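Long-range contact in putative uncharacterized protein TTHB187 (Thermus thermophilus HB8, PDB 3SK9), which cuts single-stranded DNA with its metal-dependent HD nuclease domain, the part in this crystal, as the nuclease-helicase Cas3 of CRISPR defence: residues A63-A68 with G182-P187. Sequence-based numbering, arbitrary orientation.
Sequences ALAWAA and GAPLPP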
loop_
_atom_site.group_PDB
_atom_site.type_symbol
_atom_site.label_atom_id
_atom_site.label_comp_id
_atom_site.label_asym_id
_atom_site.label_seq_id
_atom_site.Cartn_x
_atom_site.Cartn_y
_atom_site.Cartn_z
ATOM N N ALA A 63 -0.335 -15.723 1.015
ATOM C CA ALA A 63 -1.498 -14.837 0.972
ATOM C C ALA A 63 -1.212 -13.525 1.734
ATOM O O ALA A 63 -1.545 -12.428 1.264
ATOM C CB ALA A 63 -2.693 -15.510 1.539
ATOM N N LEU A 64 -0.577 -13.645 2.904
ATOM C CA LEU A 64 -0.299 -12.448 3.704
ATOM C C LEU A 64 0.794 -11.578 3.042
ATOM O O LEU A 64 0.711 -10.345 3.053
ATOM C CB LEU A 64 0.082 -12.803 5.133
ATOM C CG LEU A 64 -0.879 -13.726 5.897
ATOM C CD1 LEU A 64 -0.364 -13.885 7.349
ATOM C CD2 LEU A 64 -2.345 -13.265 5.881
ATOM N N ALA A 65 1.805 -12.211 2.454
ATOM C CA ALA A 65 2.822 -11.466 1.727
ATOM C C ALA A 65 2.237 -10.724 0.520
ATOM O O ALA A 65 2.619 -9.578 0.281
ATOM C CB ALA A 65 3.975 -12.398 1.284
ATOM N N TRP A 66 1.374 -11.397 -0.255
ATOM C CA TRP A 66 0.621 -10.768 -1.360
ATOM C C TRP A 66 -0.180 -9.534 -0.891
ATOM O O TRP A 66 -0.097 -8.416 -1.474
ATOM C CB TRP A 66 -0.316 -11.811 -2.001
ATOM C CG TRP A 66 -1.466 -11.250 -2.794
ATOM C CD1 TRP A 66 -2.816 -11.290 -2.458
ATOM C CD2 TRP A 66 -1.397 -10.606 -4.074
ATOM N NE1 TRP A 66 -3.557 -10.687 -3.437
ATOM C CE2 TRP A 66 -2.718 -10.245 -4.433
ATOM C CE3 TRP A 66 -0.349 -10.289 -4.940
ATOM C CZ2 TRP A 66 -3.016 -9.606 -5.649
ATOM C CZ3 TRP A 66 -0.646 -9.646 -6.151
ATOM C CH2 TRP A 66 -1.975 -9.295 -6.479
ATOM N N ALA A 67 -0.933 -9.710 0.188
ATOM C CA ALA A 67 -1.768 -8.622 0.689
ATOM C C ALA A 67 -0.912 -7.474 1.222
ATOM O O ALA A 67 -1.227 -6.290 1.006
ATOM C CB ALA A 67 -2.743 -9.136 1.797
ATOM N N ALA A 68 0.161 -7.798 1.922
ATOM C CA ALA A 68 1.053 -6.748 2.434
ATOM C C ALA A 68 1.671 -5.907 1.318
ATOM O O ALA A 68 1.812 -4.702 1.448
ATOM C CB ALA A 68 2.207 -7.383 3.330
ATOM N N GLY A 182 8.557 -10.634 -1.168
ATOM C CA GLY A 182 8.508 -12.021 -1.616
ATOM C C GLY A 182 7.089 -12.421 -1.963
ATOM O O GLY A 182 6.708 -13.573 -1.787
ATOM N N ALA A 183 6.307 -11.462 -2.469
ATOM C CA ALA A 183 4.891 -11.673 -2.783
ATOM C C ALA A 183 4.697 -12.535 -4.021
ATOM O O ALA A 183 5.225 -12.199 -5.063
ATOM C CB ALA A 183 4.227 -10.326 -3.004
ATOM N N PRO A 184 3.901 -13.611 -3.908
ATOM C CA PRO A 184 3.462 -14.402 -5.066
ATOM C C PRO A 184 2.174 -13.818 -5.706
ATOM O O PRO A 184 1.393 -13.183 -5.028
ATOM C CB PRO A 184 3.135 -15.749 -4.431
ATOM C CG PRO A 184 2.518 -15.325 -3.053
ATOM C CD PRO A 184 3.307 -14.100 -2.640
ATOM N N LEU A 185 1.940 -14.089 -6.975
ATOM C CA LEU A 185 0.658 -13.751 -7.606
ATOM C C LEU A 185 -0.380 -14.832 -7.301
ATOM O O LEU A 185 -0.078 -16.021 -7.312
ATOM C CB LEU A 185 0.827 -13.608 -9.124
ATOM C CG LEU A 185 -0.385 -13.064 -9.900
ATOM C CD1 LEU A 185 -0.430 -11.526 -9.764
ATOM C CD2 LEU A 185 -0.367 -13.511 -11.403
ATOM N N PRO A 186 -1.619 -14.421 -7.048
ATOM C CA PRO A 186 -2.687 -15.424 -6.847
ATOM C C PRO A 186 -2.936 -16.239 -8.118
ATOM O O PRO A 186 -2.853 -15.695 -9.205
ATOM C CB PRO A 186 -3.921 -14.574 -6.546
ATOM C CG PRO A 186 -3.343 -13.300 -5.971
ATOM C CD PRO A 186 -2.055 -13.061 -6.718
ATOM N N PRO A 187 -3.279 -17.513 -7.975
ATOM C CA PRO A 187 -3.627 -18.357 -9.136
ATOM C C PRO A 187 -4.897 -17.881 -9.855
ATOM O O PRO A 187 -5.707 -17.175 -9.227
ATOM C CB PRO A 187 -3.862 -19.744 -8.508
ATOM C CG PRO A 187 -3.199 -19.698 -7.183
ATOM C CD PRO A 187 -3.300 -18.270 -6.714
#
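Pro186 sets the CD-CG edge of its ring over one face of the Trp66 indole, the proline ring standing up from the plane. Its CD sits 3.5 Å from the centroid of the six-membered ring of Trp66, only 2° off the ring normal. This is a CH-pi contact. Pro186 CG reaches further across the same face, toward the seam with the pyrrole ring, and comes 3.5 Å from Trp66 CE2. The indole gets there because Trp66 CG is anti to the backbone N (chi1 160°), which swings the ring off the helix toward the loop. The carbonyl of Pro184 approaches the indole obliquely, with O 3.4 Å from Trp66 CE3. That oxygen is buried by the contact and has no hydrogen-bond partner in the model. Leu185 runs alongside the indole, and its CD1 touches Trp66 CZ3 at 4.1 Å.

The contact joins helix 60-71 of the mostly helical HD nuclease domain to the loop that leaves helix 165-181. A Schellman motif ends that helix, with Gly182 at the C-prime position and positive phi. Straight after the turn, the Ala183 methyl rests on the helix backbone, with CB 3.7 Å from Ala65 O. Pro184 CD then lies 4.3 Å from Ala65 CB and equally far from Trp66 CB. Trp56, at the end of helix 46-56, packs edge-to-face with Trp66 and also touches Pro186, while Leu58 borders both Trp66 and Pro184.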